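Local coordinates for protein 3-carboxy-cis,cis-muconate cycloisomerase (Acinetobacter calcoaceticus, PDB 1Q5N) that forms a four-subunit, long and mostly helical cycloisomerase of the fumarase/aspartase (lyase) superfamily, at residues D112-R123 with A216-G224; H231-S242 with I309-R319. One frame throughout, in Å; residues are numbered along the deposited sequence.

Contact 1: residues D112-R123 with A216-G224; sequences DILDTACILQCR and AYAKQLKLG
Tyr217 meets Thr116 where two helices of this lyase-superfamily fold, 210-221 and 110-146, run side by side; Arg123 joins them again at the C-terminal end of 210-221, which closes in a Schellman motif. The Tyr217 hydroxyl donates to Thr116 OG1, 3.1 Å from OH, with OG1 near the plane of the ring at its edge. A tyrosine suits this place because its long ring carries a polar tip across a wide interhelical gap. Thr116 OG1 also bonds to the backbone N of Gln195 and lies 2.9 Å from Asp112 O in its own helix, so this buried hydroxyl has partners on several sides. CG2 of Thr116 packs 3.7 Å from CD1 of Leu221. Leu223 splits its branches: CD1 lies 3.9 Å from CD2 of Leu120, and CD2 lies 3.9 Å from CG2 of Ile119. The Schellman turn is made by Lys222, with a positive phi (62°), and by the bond from Leu223 N back to Ala218 O at 3.1 Å. The carbonyl of Leu221 is taken by Arg123, a long cationic chain probably also favoured by the partial negative charge of the helix C terminus. A bend at chi3 (56°) brings the edge of its guanidinium to that oxygen. Arg123 NH1 donates to Leu221 O at 2.9 Å and 157°, in the carbonyl plane; NH2 adds a weak bond to the same oxygen at 3.3 Å.

Contact 2: residues H231-S242 with I309-R319; sequences HGERDRIVEIAS and IYQSMVQEHER
Val238 presses one methyl onto Tyr310 and the other onto Met313, and this apolar side of the contact is closely packed. Val238 CG1 sits over the ring face, 3.6 Å from the centroid of Tyr310 and 17° off the normal, a CH-pi contact. Val238 CG2 lies 3.6 Å from SD of Met313. Val238 has CG1 anti to the backbone N (chi1 -179°), which spreads the two methyls between ring and thioether; a branched residue fits such a double task. Ile309 extends the apolar patch: its CG2 is 3.8 Å from CB of Ala241, small enough to allow close approach, and its CD1 is 3.8 Å from CG2 of Ile237. The flexible Met313 chain bends until CE comes 3.5 Å from N of Asp235 in the first turn of the helix. The polar end of Tyr310 turns to Ser242 of a second subunit. The start of helix 235-261 thus meets the end of helix 290-311, two members of the long helical bundle of the fumarase/aspartase superfamily, and a type I turn from Gln311 to Val314 leads on into loop.

Here packing gives way to water, though the residues remain buried. One molecule donates to Gly232 O and to Met313 O (2.8 Å) and accepts from Arg234 N, joining both segments. The Gln315 amide lies across CG and CD of Arg234, held by a bond from NE2 to Ser312 O at 2.8 Å; the Arg234 guanidinium itself pairs with Glu327. Further along, Arg319 brings NH2 over one face of the His231 ring, the planes 72° apart. His231 NE2 bonds to Asp112, and a water in the ring plane, hydrogen-bonded to His231 ND1, donates to Glu318 O at 2.9 Å.

In the fold
After the N-terminal helices, helix 110-146 supplies the first segment of contact 1. The chain then runs through the small antiparallel sheet of strands 151-156, 159-161 and 163-165 and helix 166-191 before helix 210-221 returns, where contact 1 closes a loop of 92 residues. Contact 2 opens afterwards, in the loop leading into helix 235-261, and closes 66 residues later at the end of helix 290-311 and the loop after it. The two loops therefore follow in series, neither nesting nor crossing. Their centres are about 17 Å apart, yet they meet on helix 110-146: Asp115 OD2 forms a salt bridge with Arg234 NH1 at 2.9 Å, and Cys122 packs on Ile240. That helix ties helix 210-221 to the bundle end built by contact 2.

Contact 1: residues D112-R123 with A216-G224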
loop_
_atom_site.group_PDB
_atom_site.type_symbol
_atom_site.label_atom_id
_atom_site.label_comp_id
_atom_site.label_asym_id
_atom_site.label_seq_id
_atom_site.Cartn_x
_atom_site.Cartn_y
_atom_site.Cartn_z
ATOM N N ASP A 112 -3.899 7.281 -27.472
ATOM C CA ASP A 112 -4.140 6.114 -28.316
ATOM C C ASP A 112 -2.799 5.406 -28.575
ATOM O O ASP A 112 -2.691 4.197 -28.437
ATOM C CB ASP A 112 -4.732 6.501 -29.673
ATOM C CG ASP A 112 -6.081 7.183 -29.555
ATOM O OD1 ASP A 112 -6.895 6.770 -28.687
ATOM O OD2 ASP A 112 -6.330 8.136 -30.343
ATOM N N ILE A 113 -1.780 6.172 -28.944
ATOM C CA ILE A 113 -0.492 5.594 -29.254
ATOM C C ILE A 113 0.200 5.033 -27.976
ATOM O O ILE A 113 0.815 3.981 -28.008
ATOM C CB ILE A 113 0.419 6.668 -29.912
ATOM C CG1 ILE A 113 -0.238 7.217 -31.180
ATOM C CG2 ILE A 113 1.797 6.089 -30.198
ATOM C CD1 ILE A 113 -0.679 6.172 -32.191
ATOM N N LEU A 114 0.105 5.755 -26.865
ATOM C CA LEU A 114 0.725 5.312 -25.617
ATOM C C LEU A 114 0.051 4.045 -25.077
ATOM O O LEU A 114 0.754 3.095 -24.742
ATOM C CB LEU A 114 0.689 6.454 -24.588
ATOM C CG LEU A 114 1.611 7.611 -25.045
ATOM C CD1 LEU A 114 1.380 8.809 -24.202
ATOM C CD2 LEU A 114 3.082 7.207 -24.981
ATOM N N ASP A 115 -1.291 4.014 -25.017
ATOM C CA ASP A 115 -1.984 2.813 -24.534
ATOM C C ASP A 115 -1.789 1.608 -25.483
ATOM O O ASP A 115 -1.684 0.444 -25.027
ATOM C CB ASP A 115 -3.494 3.032 -24.388
ATOM C CG ASP A 115 -3.863 3.829 -23.166
ATOM O OD1 ASP A 115 -2.973 4.160 -22.344
ATOM O OD2 ASP A 115 -5.066 4.124 -23.042
ATOM N N THR A 116 -1.738 1.872 -26.797
ATOM C CA THR A 116 -1.544 0.777 -27.728
ATOM C C THR A 116 -0.114 0.223 -27.564
ATOM O O THR A 116 0.083 -0.983 -27.528
ATOM C CB THR A 116 -1.837 1.202 -29.232
ATOM O OG1 THR A 116 -3.240 1.476 -29.399
ATOM C CG2 THR A 116 -1.410 0.077 -30.183
ATOM N N ALA A 117 0.875 1.101 -27.437
ATOM C CA ALA A 117 2.246 0.594 -27.266
ATOM C C ALA A 117 2.310 -0.173 -25.912
ATOM O O ALA A 117 2.989 -1.209 -25.795
ATOM C CB ALA A 117 3.268 1.737 -27.290
ATOM N N CYS A 118 1.605 0.327 -24.897
ATOM C CA CYS A 118 1.587 -0.372 -23.619
ATOM C C CYS A 118 1.019 -1.801 -23.792
ATOM O O CYS A 118 1.617 -2.766 -23.299
ATOM C CB CYS A 118 0.747 0.395 -22.591
ATOM S SG CYS A 118 0.641 -0.432 -20.970
ATOM N N ILE A 119 -0.129 -1.940 -24.468
ATOM C CA ILE A 119 -0.697 -3.267 -24.703
ATOM C C ILE A 119 0.222 -4.168 -25.577
ATOM O O ILE A 119 0.282 -5.403 -25.378
ATOM C CB ILE A 119 -2.075 -3.159 -25.343
ATOM C CG1 ILE A 119 -3.050 -2.551 -24.313
ATOM C CG2 ILE A 119 -2.538 -4.527 -25.828
ATOM C CD1 ILE A 119 -3.132 -3.328 -23.004
ATOM N N LEU A 120 0.945 -3.559 -26.520
ATOM C CA LEU A 120 1.861 -4.359 -27.329
ATOM C C LEU A 120 2.974 -4.869 -26.415
ATOM O O LEU A 120 3.374 -6.034 -26.523
ATOM C CB LEU A 120 2.456 -3.554 -28.498
ATOM C CG LEU A 120 1.442 -3.182 -29.612
ATOM C CD1 LEU A 120 2.117 -2.347 -30.681
ATOM C CD2 LEU A 120 0.852 -4.448 -30.214
ATOM N N GLN A 121 3.471 -4.010 -25.517
ATOM C CA GLN A 121 4.493 -4.431 -24.585
ATOM C C GLN A 121 3.943 -5.559 -23.681
ATOM O O GLN A 121 4.607 -6.568 -23.478
ATOM C CB GLN A 121 4.954 -3.255 -23.719
ATOM C CG GLN A 121 5.855 -2.240 -24.421
ATOM C CD GLN A 121 6.144 -1.041 -23.518
ATOM O OE1 GLN A 121 5.214 -0.435 -22.994
ATOM N NE2 GLN A 121 7.428 -0.696 -23.326
ATOM N N CYS A 122 2.738 -5.382 -23.148
ATOM C CA CYS A 122 2.134 -6.374 -22.286
ATOM C C CYS A 122 1.965 -7.702 -23.025
ATOM O O CYS A 122 2.093 -8.783 -22.423
ATOM C CB CYS A 122 0.753 -5.896 -21.792
ATOM S SG CYS A 122 0.809 -4.534 -20.569
ATOM N N ARG A 123 1.637 -7.635 -24.320
ATOM C CA ARG A 123 1.465 -8.872 -25.041
ATOM C C ARG A 123 2.773 -9.642 -25.067
ATOM O O ARG A 123 2.800 -10.845 -24.810
ATOM C CB ARG A 123 0.980 -8.637 -26.474
ATOM C CG ARG A 123 0.743 -9.968 -27.212
ATOM C CD ARG A 123 0.069 -9.766 -28.578
ATOM N NE ARG A 123 0.804 -8.866 -29.476
ATOM C CZ ARG A 123 0.310 -8.393 -30.630
ATOM N NH1 ARG A 123 -0.927 -8.731 -31.035
ATOM N NH2 ARG A 123 1.058 -7.588 -31.381
ATOM N N ALA A 216 -10.022 -2.051 -38.552
ATOM C CA ALA A 216 -8.853 -2.389 -39.346
ATOM C C ALA A 216 -7.551 -2.115 -38.592
ATOM O O ALA A 216 -6.516 -2.708 -38.883
ATOM C CB ALA A 216 -8.864 -1.607 -40.673
ATOM N N TYR A 217 -7.576 -1.183 -37.651
ATOM C CA TYR A 217 -6.372 -0.895 -36.873
ATOM C C TYR A 217 -6.131 -2.089 -35.921
ATOM O O TYR A 217 -5.029 -2.587 -35.804
ATOM C CB TYR A 217 -6.591 0.416 -36.114
ATOM C CG TYR A 217 -5.510 0.826 -35.119
ATOM C CD1 TYR A 217 -4.219 1.129 -35.535
ATOM C CD2 TYR A 217 -5.829 1.004 -33.765
ATOM C CE1 TYR A 217 -3.272 1.615 -34.628
ATOM C CE2 TYR A 217 -4.900 1.480 -32.857
ATOM C CZ TYR A 217 -3.629 1.791 -33.290
ATOM O OH TYR A 217 -2.738 2.312 -32.384
ATOM N N ALA A 218 -7.183 -2.560 -35.273
ATOM C CA ALA A 218 -7.072 -3.686 -34.367
ATOM C C ALA A 218 -6.501 -4.863 -35.150
ATOM O O ALA A 218 -5.517 -5.487 -34.749
ATOM C CB ALA A 218 -8.452 -4.036 -33.799
ATOM N N LYS A 219 -7.112 -5.141 -36.293
ATOM C CA LYS A 219 -6.694 -6.264 -37.141
ATOM C C LYS A 219 -5.239 -6.195 -37.555
ATOM O O LYS A 219 -4.533 -7.184 -37.472
ATOM C CB LYS A 219 -7.588 -6.311 -38.354
ATOM C CG LYS A 219 -7.535 -7.581 -39.129
ATOM C CD LYS A 219 -8.810 -7.677 -39.966
ATOM C CE LYS A 219 -10.051 -7.700 -39.034
ATOM N NZ LYS A 219 -11.347 -7.586 -39.792
ATOM N N GLN A 220 -4.772 -5.029 -37.976
ATOM C CA GLN A 220 -3.369 -4.872 -38.369
ATOM C C GLN A 220 -2.396 -5.255 -37.263
ATOM O O GLN A 220 -1.280 -5.674 -37.527
ATOM C CB GLN A 220 -3.035 -3.413 -38.719
ATOM C CG GLN A 220 -3.497 -2.894 -40.054
ATOM C CD GLN A 220 -3.087 -3.787 -41.203
ATOM O OE1 GLN A 220 -3.944 -4.250 -41.961
ATOM N NE2 GLN A 220 -1.786 -4.056 -41.327
ATOM N N LEU A 221 -2.800 -5.036 -36.018
ATOM C CA LEU A 221 -1.929 -5.301 -34.891
ATOM C C LEU A 221 -2.260 -6.628 -34.254
ATOM O O LEU A 221 -1.590 -7.063 -33.340
ATOM C CB LEU A 221 -2.082 -4.177 -33.856
ATOM C CG LEU A 221 -1.620 -2.787 -34.249
ATOM C CD1 LEU A 221 -2.183 -1.796 -33.264
ATOM C CD2 LEU A 221 -0.090 -2.730 -34.282
ATOM N N LYS A 222 -3.327 -7.244 -34.741
ATOM C CA LYS A 222 -3.784 -8.518 -34.215
ATOM C C LYS A 222 -4.180 -8.402 -32.736
ATOM O O LYS A 222 -3.849 -9.267 -31.931
ATOM C CB LYS A 222 -2.696 -9.593 -34.397
ATOM C CG LYS A 222 -2.425 -9.979 -35.864
ATOM C CD LYS A 222 -1.074 -10.691 -35.983
ATOM C CE LYS A 222 -0.823 -11.273 -37.397
ATOM N NZ LYS A 222 0.562 -11.899 -37.512
ATOM N N LEU A 223 -4.884 -7.326 -32.392
ATOM C CA LEU A 223 -5.359 -7.099 -31.036
ATOM C C LEU A 223 -6.857 -7.150 -31.112
ATOM O O LEU A 223 -7.427 -7.061 -32.211
ATOM C CB LEU A 223 -4.947 -5.701 -30.541
ATOM C CG LEU A 223 -3.453 -5.610 -30.250
ATOM C CD1 LEU A 223 -3.035 -4.179 -29.917
ATOM C CD2 LEU A 223 -3.131 -6.594 -29.107
ATOM N N GLY A 224 -7.501 -7.302 -29.957
ATOM C CA GLY A 224 -8.949 -7.253 -29.932
ATOM C C GLY A 224 -9.442 -5.803 -30.152
ATOM O O GLY A 224 -8.700 -4.818 -30.104
#

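Contact 2: residues H231-S242 with I309-R319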
loop_
_atom_site.group_PDB
_atom_site.type_symbol
_atom_site.label_atom_id
_atom_site.label_comp_id
_atom_site.label_asym_id
_atom_site.label_seq_id
_atom_site.Cartn_x
_atom_site.Cartn_y
_atom_site.Cartn_z
ATOM N N HIS A 231 -9.972 5.275 -22.574
ATOM C CA HIS A 231 -8.954 6.195 -22.096
ATOM C C HIS A 231 -9.094 6.373 -20.584
ATOM O O HIS A 231 -8.110 6.452 -19.860
ATOM C CB HIS A 231 -9.145 7.545 -22.782
ATOM C CG HIS A 231 -8.679 7.561 -24.211
ATOM N ND1 HIS A 231 -9.161 8.448 -25.150
ATOM C CD2 HIS A 231 -7.788 6.774 -24.863
ATOM C CE1 HIS A 231 -8.599 8.200 -26.316
ATOM N NE2 HIS A 231 -7.760 7.187 -26.170
ATOM N N GLY A 232 -10.329 6.430 -20.114
ATOM C CA GLY A 232 -10.577 6.642 -18.700
ATOM C C GLY A 232 -10.950 5.434 -17.875
ATOM O O GLY A 232 -10.907 5.543 -16.663
ATOM N N GLU A 233 -11.299 4.298 -18.505
ATOM C CA GLU A 233 -11.714 3.089 -17.776
ATOM C C GLU A 233 -10.493 2.149 -17.813
ATOM O O GLU A 233 -10.119 1.610 -18.869
ATOM C CB GLU A 233 -12.959 2.483 -18.458
ATOM C CG GLU A 233 -14.254 3.368 -18.342
ATOM C CD GLU A 233 -14.102 4.751 -19.030
ATOM O OE1 GLU A 233 -13.726 4.794 -20.228
ATOM O OE2 GLU A 233 -14.341 5.799 -18.369
ATOM N N ARG A 234 -9.883 1.916 -16.663
ATOM C CA ARG A 234 -8.621 1.182 -16.696
ATOM C C ARG A 234 -8.556 -0.221 -16.133
ATOM O O ARG A 234 -7.461 -0.725 -15.848
ATOM C CB ARG A 234 -7.528 2.052 -16.004
ATOM C CG ARG A 234 -7.607 3.546 -16.314
ATOM C CD ARG A 234 -7.308 3.836 -17.795
ATOM N NE ARG A 234 -5.887 3.622 -18.131
ATOM C CZ ARG A 234 -5.417 3.565 -19.384
ATOM N NH1 ARG A 234 -6.242 3.691 -20.431
ATOM N NH2 ARG A 234 -4.125 3.406 -19.607
ATOM N N ASP A 235 -9.709 -0.843 -15.950
ATOM C CA ASP A 235 -9.762 -2.192 -15.415
ATOM C C ASP A 235 -8.856 -3.169 -16.186
ATOM O O ASP A 235 -8.276 -4.049 -15.585
ATOM C CB ASP A 235 -11.211 -2.681 -15.434
ATOM C CG ASP A 235 -11.808 -2.590 -16.819
ATOM O OD1 ASP A 235 -12.035 -1.442 -17.323
ATOM O OD2 ASP A 235 -12.001 -3.668 -17.409
ATOM N N ARG A 236 -8.680 -3.010 -17.492
ATOM C CA ARG A 236 -7.816 -3.956 -18.203
ATOM C C ARG A 236 -6.324 -3.933 -17.756
ATOM O O ARG A 236 -5.650 -4.991 -17.723
ATOM C CB ARG A 236 -7.896 -3.732 -19.720
ATOM C CG ARG A 236 -9.178 -4.227 -20.341
ATOM C CD ARG A 236 -9.328 -3.646 -21.772
ATOM N NE ARG A 236 -10.607 -4.006 -22.401
ATOM C CZ ARG A 236 -11.662 -3.200 -22.511
ATOM N NH1 ARG A 236 -11.624 -1.954 -22.041
ATOM N NH2 ARG A 236 -12.760 -3.651 -23.099
ATOM N N ILE A 237 -5.829 -2.741 -17.414
ATOM C CA ILE A 237 -4.461 -2.569 -16.965
ATOM C C ILE A 237 -4.300 -3.211 -15.565
ATOM O O ILE A 237 -3.339 -3.980 -15.304
ATOM C CB ILE A 237 -4.097 -1.056 -16.858
ATOM C CG1 ILE A 237 -4.177 -0.382 -18.248
ATOM C CG2 ILE A 237 -2.702 -0.874 -16.258
ATOM C CD1 ILE A 237 -3.302 -1.010 -19.311
ATOM N N VAL A 238 -5.244 -2.893 -14.680
ATOM C CA VAL A 238 -5.210 -3.377 -13.327
ATOM C C VAL A 238 -5.298 -4.879 -13.329
ATOM O O VAL A 238 -4.582 -5.560 -12.573
ATOM C CB VAL A 238 -6.378 -2.777 -12.520
ATOM C CG1 VAL A 238 -6.351 -3.268 -11.066
ATOM C CG2 VAL A 238 -6.259 -1.266 -12.553
ATOM N N GLU A 239 -6.152 -5.405 -14.213
ATOM C CA GLU A 239 -6.371 -6.836 -14.267
ATOM C C GLU A 239 -5.090 -7.586 -14.586
ATOM O O GLU A 239 -4.791 -8.618 -13.951
ATOM C CB GLU A 239 -7.488 -7.165 -15.253
ATOM C CG GLU A 239 -7.800 -8.658 -15.361
ATOM C CD GLU A 239 -9.099 -8.964 -16.091
ATOM O OE1 GLU A 239 -9.493 -8.241 -17.022
ATOM O OE2 GLU A 239 -9.732 -9.947 -15.734
ATOM N N ILE A 240 -4.320 -7.055 -15.540
ATOM C CA ILE A 240 -3.048 -7.679 -15.893
ATOM C C ILE A 240 -2.108 -7.625 -14.653
ATOM O O ILE A 240 -1.484 -8.634 -14.306
ATOM C CB ILE A 240 -2.393 -6.949 -17.085
ATOM C CG1 ILE A 240 -3.184 -7.234 -18.367
ATOM C CG2 ILE A 240 -0.937 -7.452 -17.323
ATOM C CD1 ILE A 240 -2.762 -6.272 -19.519
ATOM N N ALA A 241 -2.020 -6.466 -13.991
ATOM C CA ALA A 241 -1.161 -6.331 -12.790
ATOM C C ALA A 241 -1.624 -7.301 -11.693
ATOM O O ALA A 241 -0.799 -7.921 -11.045
ATOM C CB ALA A 241 -1.161 -4.851 -12.215
ATOM N N SER A 242 -2.934 -7.438 -11.507
ATOM C CA SER A 242 -3.438 -8.315 -10.447
ATOM C C SER A 242 -3.006 -9.789 -10.595
ATOM O O SER A 242 -2.757 -10.476 -9.613
ATOM C CB SER A 242 -4.987 -8.233 -10.336
ATOM O OG SER A 242 -5.610 -8.849 -11.442
ATOM N N ILE A 309 -1.414 0.853 -8.590
ATOM C CA ILE A 309 -2.096 0.552 -9.810
ATOM C C ILE A 309 -3.614 0.628 -9.531
ATOM O O ILE A 309 -4.360 1.156 -10.371
ATOM C CB ILE A 309 -1.527 -0.812 -10.367
ATOM C CG1 ILE A 309 -1.264 -0.688 -11.863
ATOM C CG2 ILE A 309 -2.413 -1.919 -10.112
ATOM C CD1 ILE A 309 -2.421 -0.176 -12.557
ATOM N N TYR A 310 -4.068 0.158 -8.358
ATOM C CA TYR A 310 -5.477 0.282 -7.988
ATOM C C TYR A 310 -5.905 1.749 -7.755
ATOM O O TYR A 310 -7.010 2.111 -8.153
ATOM C CB TYR A 310 -5.792 -0.546 -6.748
ATOM C CG TYR A 310 -6.151 -1.988 -7.093
ATOM C CD1 TYR A 310 -7.452 -2.337 -7.507
ATOM C CD2 TYR A 310 -5.162 -3.000 -7.066
ATOM C CE1 TYR A 310 -7.754 -3.639 -7.888
ATOM C CE2 TYR A 310 -5.462 -4.307 -7.453
ATOM C CZ TYR A 310 -6.742 -4.620 -7.854
ATOM O OH TYR A 310 -6.996 -5.909 -8.206
ATOM N N GLN A 311 -5.075 2.586 -7.108
ATOM C CA GLN A 311 -5.449 4.001 -6.961
ATOM C C GLN A 311 -5.568 4.619 -8.388
ATOM O O GLN A 311 -6.383 5.487 -8.609
ATOM C CB GLN A 311 -4.387 4.860 -6.271
ATOM C CG GLN A 311 -4.108 4.713 -4.824
ATOM C CD GLN A 311 -2.876 5.601 -4.470
ATOM O OE1 GLN A 311 -2.959 6.832 -4.618
ATOM N NE2 GLN A 311 -1.740 4.978 -4.047
ATOM N N SER A 312 -4.740 4.189 -9.340
ATOM C CA SER A 312 -4.806 4.729 -10.677
ATOM C C SER A 312 -6.132 4.554 -11.435
ATOM O O SER A 312 -6.299 5.112 -12.519
ATOM C CB SER A 312 -3.657 4.192 -11.537
ATOM O OG SER A 312 -2.496 4.973 -11.318
ATOM N N MET A 313 -7.059 3.776 -10.883
ATOM C CA MET A 313 -8.381 3.611 -11.517
ATOM C C MET A 313 -9.198 4.878 -11.408
ATOM O O MET A 313 -10.086 5.105 -12.231
ATOM C CB MET A 313 -9.172 2.479 -10.839
ATOM C CG MET A 313 -8.433 1.171 -11.044
ATOM S SD MET A 313 -9.454 -0.179 -11.316
ATOM C CE MET A 313 -10.400 0.350 -12.740
ATOM N N VAL A 314 -8.930 5.693 -10.385
ATOM C CA VAL A 314 -9.739 6.903 -10.225
ATOM C C VAL A 314 -9.186 7.976 -11.180
ATOM O O VAL A 314 -8.224 8.664 -10.853
ATOM C CB VAL A 314 -9.742 7.359 -8.731
ATOM C CG1 VAL A 314 -10.667 8.591 -8.580
ATOM C CG2 VAL A 314 -10.255 6.198 -7.829
ATOM N N GLN A 315 -9.815 8.100 -12.353
ATOM C CA GLN A 315 -9.332 8.997 -13.402
ATOM C C GLN A 315 -10.391 10.028 -13.767
ATOM O O GLN A 315 -11.567 9.681 -13.910
ATOM C CB GLN A 315 -8.978 8.186 -14.666
ATOM C CG GLN A 315 -8.081 6.969 -14.457
ATOM C CD GLN A 315 -6.869 6.958 -15.407
ATOM O OE1 GLN A 315 -6.922 7.567 -16.468
ATOM N NE2 GLN A 315 -5.776 6.252 -15.020
ATOM N N GLU A 316 -9.985 11.280 -13.932
ATOM C CA GLU A 316 -10.941 12.335 -14.302
ATOM C C GLU A 316 -11.456 12.293 -15.750
ATOM O O GLU A 316 -10.683 12.268 -16.709
ATOM C CB GLU A 316 -10.368 13.751 -14.096
ATOM C CG GLU A 316 -10.044 14.126 -12.655
ATOM C CD GLU A 316 -8.747 13.462 -12.173
ATOM O OE1 GLU A 316 -7.971 12.915 -13.008
ATOM O OE2 GLU A 316 -8.517 13.489 -10.950
ATOM N N HIS A 317 -12.773 12.288 -15.877
ATOM C CA HIS A 317 -13.426 12.393 -17.170
ATOM C C HIS A 317 -12.808 11.657 -18.333
ATOM O O HIS A 317 -12.710 10.452 -18.284
ATOM C CB HIS A 317 -13.579 13.879 -17.549
ATOM C CG HIS A 317 -14.500 14.639 -16.642
ATOM N ND1 HIS A 317 -15.805 14.234 -16.400
ATOM C CD2 HIS A 317 -14.328 15.801 -15.948
ATOM C CE1 HIS A 317 -16.395 15.117 -15.592
ATOM N NE2 HIS A 317 -15.524 16.073 -15.306
ATOM N N GLU A 318 -12.368 12.397 -19.355
ATOM C CA GLU A 318 -11.836 11.790 -20.549
ATOM C C GLU A 318 -10.323 11.633 -20.607
ATOM O O GLU A 318 -9.800 11.089 -21.567
ATOM C CB GLU A 318 -12.339 12.563 -21.799
ATOM C CG GLU A 318 -13.839 12.347 -22.121
ATOM C CD GLU A 318 -14.789 12.755 -20.953
ATOM O OE1 GLU A 318 -14.849 13.975 -20.619
ATOM O OE2 GLU A 318 -15.462 11.846 -20.373
ATOM N N ARG A 319 -9.610 12.139 -19.613
ATOM C CA ARG A 319 -8.157 11.961 -19.572
ATOM C C ARG A 319 -7.770 12.534 -18.222
ATOM O O ARG A 319 -8.054 13.714 -17.924
ATOM C CB ARG A 319 -7.432 12.661 -20.718
ATOM C CG ARG A 319 -5.900 12.418 -20.670
ATOM C CD ARG A 319 -5.265 12.459 -22.091
ATOM N NE ARG A 319 -6.031 11.535 -22.933
ATOM C CZ ARG A 319 -6.828 11.883 -23.959
ATOM N NH1 ARG A 319 -6.976 13.154 -24.348
ATOM N NH2 ARG A 319 -7.569 10.948 -24.533
HETATM O O HOH W 1 -11.112 10.107 -24.015
HETATM O O HOH W 2 -6.626 9.154 -18.796
HETATM O O HOH W 3 -10.783 3.653 -14.493
#